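Local coordinates for protein rRNA N-glycosidase (Bougainvillea spectabilis, PDB 3CTK) that belongs to the plant ribosome-inactivating proteins, whose fold sets a mixed beta sheet beside a largely helical body, at residues V72-K77 with R83-D88; Y12-F17 with R179-S184; K116-N119 with V123-K126. All blocks are in the same frame, centred on the assembly; numbering follows the deposited sequence.

Contact 1 (V72-K77 with R83-D88)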
loop_
_atom_site.group_PDB
_atom_site.type_symbol
_atom_site.label_atom_id
_atom_site.label_comp_id
_atom_site.label_asym_id
_atom_site.label_seq_id
_atom_site.Cartn_x
_atom_site.Cartn_y
_atom_site.Cartn_z
ATOM N N VAL A 72 7.912 -2.746 2.777
ATOM C CA VAL A 72 9.014 -3.687 2.982
ATOM C C VAL A 72 9.217 -4.079 4.446
ATOM O O VAL A 72 9.898 -5.062 4.743
ATOM C CB VAL A 72 10.349 -3.126 2.420
ATOM C CG1 VAL A 72 10.248 -2.949 0.911
ATOM C CG2 VAL A 72 10.684 -1.802 3.086
ATOM N N GLY A 73 8.614 -3.319 5.356
ATOM C CA GLY A 73 8.754 -3.619 6.770
ATOM C C GLY A 73 8.286 -2.461 7.622
ATOM O O GLY A 73 7.733 -1.489 7.108
ATOM N N TYR A 74 8.493 -2.560 8.929
ATOM C CA TYR A 74 8.087 -1.496 9.835
ATOM C C TYR A 74 8.928 -1.516 11.094
ATOM O O TYR A 74 9.675 -2.463 11.345
ATOM C CB TYR A 74 6.611 -1.650 10.226
ATOM C CG TYR A 74 6.300 -2.936 10.969
ATOM C CD1 TYR A 74 5.975 -4.104 10.277
ATOM C CD2 TYR A 74 6.361 -2.992 12.365
ATOM C CE1 TYR A 74 5.719 -5.297 10.953
ATOM C CE2 TYR A 74 6.108 -4.184 13.054
ATOM C CZ TYR A 74 5.788 -5.331 12.340
ATOM O OH TYR A 74 5.549 -6.512 13.009
ATOM N N GLN A 75 8.811 -0.457 11.879
ATOM C CA GLN A 75 9.533 -0.368 13.135
ATOM C C GLN A 75 8.510 -0.139 14.238
ATOM O O GLN A 75 7.668 0.757 14.140
ATOM C CB GLN A 75 10.528 0.794 13.107
ATOM C CG GLN A 75 11.327 0.959 14.396
ATOM C CD GLN A 75 12.182 2.208 14.389
ATOM O OE1 GLN A 75 13.258 2.238 13.791
ATOM N NE2 GLN A 75 11.699 3.257 15.045
ATOM N N ASP A 76 8.557 -0.971 15.268
ATOM C CA ASP A 76 7.648 -0.820 16.395
ATOM C C ASP A 76 8.515 -0.813 17.648
ATOM O O ASP A 76 9.663 -0.360 17.599
ATOM C CB ASP A 76 6.603 -1.953 16.415
ATOM C CG ASP A 76 7.173 -3.298 16.842
ATOM O OD1 ASP A 76 8.356 -3.587 16.568
ATOM O OD2 ASP A 76 6.409 -4.081 17.444
ATOM N N LYS A 77 7.985 -1.292 18.766
ATOM C CA LYS A 77 8.771 -1.312 19.992
ATOM C C LYS A 77 8.745 -2.671 20.674
ATOM O O LYS A 77 7.801 -3.441 20.520
ATOM C CB LYS A 77 8.254 -0.257 20.976
ATOM C CG LYS A 77 8.027 1.113 20.368
ATOM C CD LYS A 77 8.746 2.200 21.145
ATOM C CE LYS A 77 9.945 2.721 20.377
ATOM N NZ LYS A 77 10.655 3.807 21.109
ATOM N N ARG A 83 12.352 -1.863 17.347
ATOM C CA ARG A 83 12.480 -3.184 16.749
ATOM C C ARG A 83 12.132 -3.053 15.276
ATOM O O ARG A 83 11.084 -2.499 14.931
ATOM C CB ARG A 83 11.529 -4.191 17.406
ATOM C CG ARG A 83 11.473 -5.531 16.659
ATOM C CD ARG A 83 10.687 -6.588 17.422
ATOM N NE ARG A 83 9.321 -6.160 17.708
ATOM C CZ ARG A 83 8.461 -6.853 18.448
ATOM N NH1 ARG A 83 8.830 -8.012 18.981
ATOM N NH2 ARG A 83 7.234 -6.388 18.656
ATOM N N ALA A 84 13.017 -3.548 14.414
ATOM C CA ALA A 84 12.796 -3.497 12.972
ATOM C C ALA A 84 12.293 -4.855 12.516
ATOM O O ALA A 84 12.886 -5.887 12.832
ATOM C CB ALA A 84 14.093 -3.153 12.245
ATOM N N VAL A 85 11.189 -4.853 11.780
ATOM C CA VAL A 85 10.607 -6.089 11.286
ATOM C C VAL A 85 10.537 -6.002 9.769
ATOM O O VAL A 85 9.911 -5.094 9.216
ATOM C CB VAL A 85 9.190 -6.294 11.866
ATOM C CG1 VAL A 85 8.589 -7.600 11.360
ATOM C CG2 VAL A 85 9.258 -6.284 13.392
ATOM N N PHE A 86 11.186 -6.945 9.095
ATOM C CA PHE A 86 11.199 -6.946 7.637
ATOM C C PHE A 86 10.547 -8.172 7.027
ATOM O O PHE A 86 10.635 -9.272 7.566
ATOM C CB PHE A 86 12.634 -6.887 7.106
ATOM C CG PHE A 86 13.369 -5.623 7.447
ATOM C CD1 PHE A 86 14.304 -5.605 8.478
ATOM C CD2 PHE A 86 13.153 -4.457 6.713
ATOM C CE1 PHE A 86 15.018 -4.446 8.772
ATOM C CE2 PHE A 86 13.861 -3.290 7.000
ATOM C CZ PHE A 86 14.797 -3.286 8.031
ATOM N N LEU A 87 9.901 -7.972 5.886
ATOM C CA LEU A 87 9.295 -9.075 5.159
ATOM C C LEU A 87 10.471 -9.778 4.489
ATOM O O LEU A 87 11.538 -9.184 4.325
ATOM C CB LEU A 87 8.331 -8.540 4.095
ATOM C CG LEU A 87 6.989 -8.026 4.614
ATOM C CD1 LEU A 87 6.349 -7.098 3.589
ATOM C CD2 LEU A 87 6.090 -9.220 4.918
ATOM N N ASP A 88 10.294 -11.039 4.114
ATOM C CA ASP A 88 11.368 -11.767 3.454
ATOM C C ASP A 88 11.434 -11.312 1.998
ATOM O O ASP A 88 10.460 -10.787 1.452
ATOM C CB ASP A 88 11.103 -13.279 3.537
ATOM C CG ASP A 88 12.275 -14.117 3.035
ATOM O OD1 ASP A 88 13.442 -13.694 3.201
ATOM O OD2 ASP A 88 12.025 -15.214 2.490
#

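Contact 2 (Y12-F17 with R179-S184)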
loop_
_atom_site.group_PDB
_atom_site.type_symbol
_atom_site.label_atom_id
_atom_site.label_comp_id
_atom_site.label_asym_id
_atom_site.label_seq_id
_atom_site.Cartn_x
_atom_site.Cartn_y
_atom_site.Cartn_z
ATOM N N TYR A 12 -10.731 11.633 9.592
ATOM C CA TYR A 12 -11.068 12.604 8.552
ATOM C C TYR A 12 -9.863 13.190 7.813
ATOM O O TYR A 12 -10.023 13.826 6.772
ATOM C CB TYR A 12 -11.910 13.729 9.157
ATOM C CG TYR A 12 -11.238 14.392 10.327
ATOM C CD1 TYR A 12 -10.326 15.427 10.136
ATOM C CD2 TYR A 12 -11.458 13.935 11.627
ATOM C CE1 TYR A 12 -9.645 15.987 11.205
ATOM C CE2 TYR A 12 -10.782 14.489 12.703
ATOM C CZ TYR A 12 -9.875 15.512 12.484
ATOM O OH TYR A 12 -9.191 16.050 13.543
ATOM N N GLU A 13 -8.662 12.971 8.342
ATOM C CA GLU A 13 -7.441 13.472 7.710
ATOM C C GLU A 13 -6.927 12.513 6.634
ATOM O O GLU A 13 -5.972 12.819 5.914
ATOM C CB GLU A 13 -6.346 13.670 8.761
ATOM C CG GLU A 13 -6.550 14.879 9.652
ATOM C CD GLU A 13 -6.387 16.186 8.899
ATOM O OE1 GLU A 13 -6.668 17.252 9.490
ATOM O OE2 GLU A 13 -5.971 16.152 7.718
ATOM N N TYR A 14 -7.572 11.358 6.524
ATOM C CA TYR A 14 -7.170 10.336 5.563
ATOM C C TYR A 14 -6.963 10.840 4.132
ATOM O O TYR A 14 -5.923 10.579 3.526
ATOM C CB TYR A 14 -8.190 9.198 5.566
ATOM C CG TYR A 14 -7.833 8.044 4.658
ATOM C CD1 TYR A 14 -6.804 7.159 4.988
ATOM C CD2 TYR A 14 -8.543 7.820 3.481
ATOM C CE1 TYR A 14 -6.500 6.068 4.162
ATOM C CE2 TYR A 14 -8.247 6.743 2.654
ATOM C CZ TYR A 14 -7.230 5.871 3.001
ATOM O OH TYR A 14 -6.964 4.800 2.182
ATOM N N PRO A 15 -7.946 11.558 3.566
ATOM C CA PRO A 15 -7.744 12.036 2.192
ATOM C C PRO A 15 -6.488 12.893 2.018
ATOM O O PRO A 15 -5.789 12.785 1.007
ATOM C CB PRO A 15 -9.030 12.808 1.905
ATOM C CG PRO A 15 -10.050 12.054 2.708
ATOM C CD PRO A 15 -9.319 11.845 4.021
ATOM N N THR A 16 -6.201 13.744 2.998
ATOM C CA THR A 16 -5.018 14.599 2.926
ATOM C C THR A 16 -3.753 13.748 3.036
ATOM O O THR A 16 -2.759 13.992 2.347
ATOM C CB THR A 16 -5.020 15.648 4.054
ATOM O OG1 THR A 16 -6.192 16.468 3.938
ATOM C CG2 THR A 16 -3.788 16.529 3.962
ATOM N N PHE A 17 -3.810 12.749 3.910
ATOM C CA PHE A 17 -2.707 11.817 4.140
ATOM C C PHE A 17 -2.335 11.078 2.850
ATOM O O PHE A 17 -1.161 11.004 2.475
ATOM C CB PHE A 17 -3.124 10.810 5.221
ATOM C CG PHE A 17 -2.266 9.577 5.281
ATOM C CD1 PHE A 17 -0.929 9.654 5.662
ATOM C CD2 PHE A 17 -2.800 8.333 4.959
ATOM C CE1 PHE A 17 -0.136 8.507 5.719
ATOM C CE2 PHE A 17 -2.016 7.179 5.013
ATOM C CZ PHE A 17 -0.680 7.267 5.395
ATOM N N ARG A 179 -16.421 3.898 3.521
ATOM C CA ARG A 179 -16.724 2.751 4.374
ATOM C C ARG A 179 -15.759 2.406 5.511
ATOM O O ARG A 179 -16.143 1.692 6.436
ATOM C CB ARG A 179 -16.850 1.494 3.509
ATOM C CG ARG A 179 -17.626 1.649 2.209
ATOM C CD ARG A 179 -17.471 0.383 1.372
ATOM N NE ARG A 179 -18.162 0.458 0.087
ATOM C CZ ARG A 179 -19.477 0.342 -0.067
ATOM N NH1 ARG A 179 -20.256 0.138 0.987
ATOM N NH2 ARG A 179 -20.016 0.432 -1.277
ATOM N N GLY A 180 -14.521 2.886 5.449
ATOM C CA GLY A 180 -13.561 2.523 6.483
ATOM C C GLY A 180 -13.025 3.566 7.446
ATOM O O GLY A 180 -12.102 3.275 8.203
ATOM N N LEU A 181 -13.577 4.772 7.435
ATOM C CA LEU A 181 -13.098 5.796 8.350
ATOM C C LEU A 181 -13.952 5.787 9.610
ATOM O O LEU A 181 -13.451 5.994 10.716
ATOM C CB LEU A 181 -13.141 7.179 7.692
ATOM C CG LEU A 181 -12.225 7.385 6.478
ATOM C CD1 LEU A 181 -12.308 8.834 6.029
ATOM C CD2 LEU A 181 -10.783 7.019 6.837
ATOM N N TYR A 182 -15.242 5.524 9.435
ATOM C CA TYR A 182 -16.177 5.486 10.554
ATOM C C TYR A 182 -16.894 4.146 10.623
ATOM O O TYR A 182 -17.924 4.010 11.285
ATOM C CB TYR A 182 -17.191 6.624 10.424
ATOM C CG TYR A 182 -16.534 7.981 10.316
ATOM C CD1 TYR A 182 -16.348 8.593 9.077
ATOM C CD2 TYR A 182 -16.056 8.633 11.451
ATOM C CE1 TYR A 182 -15.699 9.823 8.971
ATOM C CE2 TYR A 182 -15.406 9.859 11.358
ATOM C CZ TYR A 182 -15.230 10.449 10.116
ATOM O OH TYR A 182 -14.583 11.662 10.022
ATOM N N GLY A 183 -16.334 3.159 9.933
ATOM C CA GLY A 183 -16.907 1.826 9.923
ATOM C C GLY A 183 -15.878 0.815 9.459
ATOM O O GLY A 183 -14.691 1.136 9.356
ATOM N N SER A 184 -16.327 -0.404 9.184
ATOM C CA SER A 184 -15.444 -1.469 8.717
ATOM C C SER A 184 -16.055 -2.090 7.469
ATOM O O SER A 184 -17.276 -2.084 7.305
ATOM C CB SER A 184 -15.289 -2.550 9.792
ATOM O OG SER A 184 -14.771 -2.010 10.996
#

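Contact 3 (K116-N119 with V123-K126)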
loop_
_atom_site.group_PDB
_atom_site.type_symbol
_atom_site.label_atom_id
_atom_site.label_comp_id
_atom_site.label_asym_id
_atom_site.label_seq_id
_atom_site.Cartn_x
_atom_site.Cartn_y
_atom_site.Cartn_z
ATOM N N LYS A 116 1.544 -15.213 -0.126
ATOM C CA LYS A 116 2.287 -15.618 1.062
ATOM C C LYS A 116 1.689 -15.002 2.321
ATOM O O LYS A 116 1.668 -15.637 3.376
ATOM C CB LYS A 116 3.760 -15.224 0.929
ATOM C CG LYS A 116 4.468 -15.874 -0.251
ATOM C CD LYS A 116 4.425 -17.392 -0.159
ATOM C CE LYS A 116 5.105 -18.029 -1.363
ATOM N NZ LYS A 116 5.045 -19.513 -1.314
ATOM N N LEU A 117 1.199 -13.770 2.211
ATOM C CA LEU A 117 0.594 -13.099 3.358
ATOM C C LEU A 117 -0.701 -13.764 3.808
ATOM O O LEU A 117 -0.920 -13.952 5.004
ATOM C CB LEU A 117 0.319 -11.624 3.043
ATOM C CG LEU A 117 1.525 -10.679 2.973
ATOM C CD1 LEU A 117 1.068 -9.303 2.511
ATOM C CD2 LEU A 117 2.184 -10.591 4.346
ATOM N N VAL A 118 -1.571 -14.111 2.863
ATOM C CA VAL A 118 -2.832 -14.748 3.238
ATOM C C VAL A 118 -2.578 -16.139 3.817
ATOM O O VAL A 118 -3.295 -16.581 4.718
ATOM C CB VAL A 118 -3.812 -14.861 2.038
ATOM C CG1 VAL A 118 -4.134 -13.473 1.502
ATOM C CG2 VAL A 118 -3.226 -15.741 0.952
ATOM N N ASN A 119 -1.555 -16.821 3.309
ATOM C CA ASN A 119 -1.223 -18.154 3.810
ATOM C C ASN A 119 -0.747 -18.083 5.259
ATOM O O ASN A 119 -1.000 -18.991 6.052
ATOM C CB ASN A 119 -0.136 -18.807 2.950
ATOM C CG ASN A 119 -0.679 -19.359 1.643
ATOM O OD1 ASN A 119 -1.889 -19.343 1.404
ATOM N ND2 ASN A 119 0.216 -19.861 0.794
ATOM N N VAL A 123 -6.256 -16.153 6.434
ATOM C CA VAL A 123 -7.503 -15.504 6.047
ATOM C C VAL A 123 -7.268 -14.771 4.732
ATOM O O VAL A 123 -6.263 -14.080 4.567
ATOM C CB VAL A 123 -7.985 -14.494 7.122
ATOM C CG1 VAL A 123 -6.960 -13.390 7.303
ATOM C CG2 VAL A 123 -9.341 -13.910 6.719
ATOM N N ASP A 124 -8.191 -14.930 3.791
ATOM C CA ASP A 124 -8.049 -14.281 2.495
ATOM C C ASP A 124 -8.519 -12.826 2.512
ATOM O O ASP A 124 -9.326 -12.433 3.358
ATOM C CB ASP A 124 -8.817 -15.067 1.434
ATOM C CG ASP A 124 -7.956 -15.407 0.235
ATOM O OD1 ASP A 124 -7.475 -14.468 -0.440
ATOM O OD2 ASP A 124 -7.750 -16.610 -0.025
ATOM N N ARG A 125 -8.012 -12.033 1.569
ATOM C CA ARG A 125 -8.365 -10.617 1.476
ATOM C C ARG A 125 -9.867 -10.342 1.484
ATOM O O ARG A 125 -10.328 -9.403 2.134
ATOM C CB ARG A 125 -7.762 -9.999 0.210
ATOM C CG ARG A 125 -6.273 -9.707 0.275
ATOM C CD ARG A 125 -5.790 -9.145 -1.059
ATOM N NE ARG A 125 -5.673 -10.186 -2.076
ATOM C CZ ARG A 125 -5.547 -9.956 -3.380
ATOM N NH1 ARG A 125 -5.527 -8.713 -3.847
ATOM N NH2 ARG A 125 -5.421 -10.976 -4.219
ATOM N N LYS A 126 -10.630 -11.155 0.764
ATOM C CA LYS A 126 -12.072 -10.952 0.687
ATOM C C LYS A 126 -12.789 -11.114 2.026
ATOM O O LYS A 126 -13.897 -10.600 2.198
ATOM C CB LYS A 126 -12.689 -11.905 -0.338
ATOM C CG LYS A 126 -12.712 -13.360 0.095
ATOM C CD LYS A 126 -13.384 -14.232 -0.952
ATOM C CE LYS A 126 -13.483 -15.673 -0.484
ATOM N NZ LYS A 126 -12.144 -16.272 -0.235
#

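Contact 1 (V72-K77 with R83-D88)
Arg-83 and Asp-76 face each other across the hairpin of strands 70-78 and 81-88, a worked example of an ion pair built into a sheet. The arginine starts close to its partner: Arg-83 CB lies 3.3 Å from Asp-76 OD1, and CG and CD run on past the same oxygen. With CG trans to the backbone N (chi1 171°) and a bend at chi3, the chain turns its guanidinium edge to the carboxylate. NE of Arg-83 meets OD1 of Asp-76 at 3.0 Å, almost perfectly straight, and NH2 of Arg-83 meets OD2 of Asp-76 at 2.7 Å. Both oxygens use syn lone pairs, and the two planes differ by only 6°. At the far end, NH1 binds the carbonyl of Lys-145. Backbone bonds join Asp-76 to Arg-83 and Tyr-74 to Val-85, both hydrogen-bonded antiparallel pairs. On the same face as the ion pair, CB of Val-85 sits over the Tyr-74 ring, 3.8 Å from its centroid, in a CH-pi contact. Strand 59-65 flanks the hairpin beyond 70-78 and strand 105-108 beyond 81-88, while helix 149-168 packs on the Tyr-74 face through Ile-152, Phe-155 and Phe-156.

Contact 2 (Y12-F17 with R179-S184)
Leu-181 reaches Tyr-14 with one methyl group: Leu-181 CD2 comes to 3.6 Å from Tyr-14 CB and 3.8 Å from Tyr-14 CG. The leucine therefore touches the root of the tyrosine rather than its hydroxyl end, and the two side chains cross at about a right angle. The tyrosine's conformation accounts for this. Its CG stands opposite the backbone N (chi1 -177°), which carries the ring away past the methyl group and inward, where OH is hydrogen-bonded to the carbonyl oxygen of Met-162. That polar bond and the leucine contact thus hold opposite ends of one side chain. The contact illustrates how parts distant in sequence meet in a ribosome-inactivating protein: the start of helix 14-25 lies against the chain leaving helix 170-180. Phe-17 N is bonded to Glu-13 O at 2.9 Å. Tyr-14 also rests on Val-176 and Val-177 of helix 170-180, while Leu-181 has Ala-11 and Val-132 as further neighbours. Nearer the surface, Tyr-182 slants across to Tyr-12. Tyr-182 CG lies beside its own backbone N (chi1 -56°), and the ring extends until Tyr-182 OH is 3.5 Å from Tyr-12 CB. The hydroxyl lies near the plane of the Tyr-12 ring, at its edge, with CB as its closest neighbour and ring atom CD2 farther off, a van der Waals approach.

Contact 3 (K116-N119 with V123-K126)
The carbonyl oxygen of Val-118 receives the N-H of Val-123 at a separation of 3.4 Å between Val-118 O and Val-123 N. The bond is weak, with an N-H...O angle of 131°, and spans five residues, so the chain has turned back on the helix it has just left. Beside this bond the contact is made chiefly by Val-118, which as a whole residue contributes 86 Å² of the 157 Å² buried between the segments. Val-118 CB lies 3.6 Å from Val-123 O. The branch CG1 of Val-118, set beside its own backbone N and opposite the carbonyl carbon (chi1 -60°), points to the returning chain, where it meets Val-123 O at 3.8 Å and Asp-124 OD1 at 4.0 Å. The methyl group thus packs against oxygen atoms as well as against the peptide N of Arg-125. The reversal joins two helices: helix 114-121 gives way here to the loop that leads to helix 132-142. Within that loop, Asp-124 OD1 also accepts a weak hydrogen bond from Arg-125 N, at 3.2 Å, so one carboxylate oxygen lies against the Val-118 methyl group and the following peptide alike. Arg-125 itself reaches outside the turn. Its guanidinium forms a salt bridge with Glu-195 and a hydrogen bond with Asn-196, at the end of helix 189-196, and a cation-pi contact with Tyr-114 of helix 114-121. On another side of helix 114-121, Leu-117 packs on Phe-156, Leu-157 and Ile-160 of helix 149-168.

How the contacts relate
Contact 1 is a buried pairing within the mixed sheet, whereas contacts 2 and 3 are partly buried and join helix ends to loops. Their chemistry follows: ordered backbone bonds and a salt bridge in contact 1, van der Waals packing in contact 2, and in contact 3 a valine beside weak bonds. Helix 149-168 is common ground, since residues of all three contacts meet it. Contacts 1 and 3 touch directly, Leu-87 CD2 lying 4.2 Å from Leu-117 CD2, while contact 2 stays about 12 Å from contact 1 and about 10 Å from contact 3 at the nearest atoms. Along the chain, contact 2 encloses the other two, which are local and follow one another.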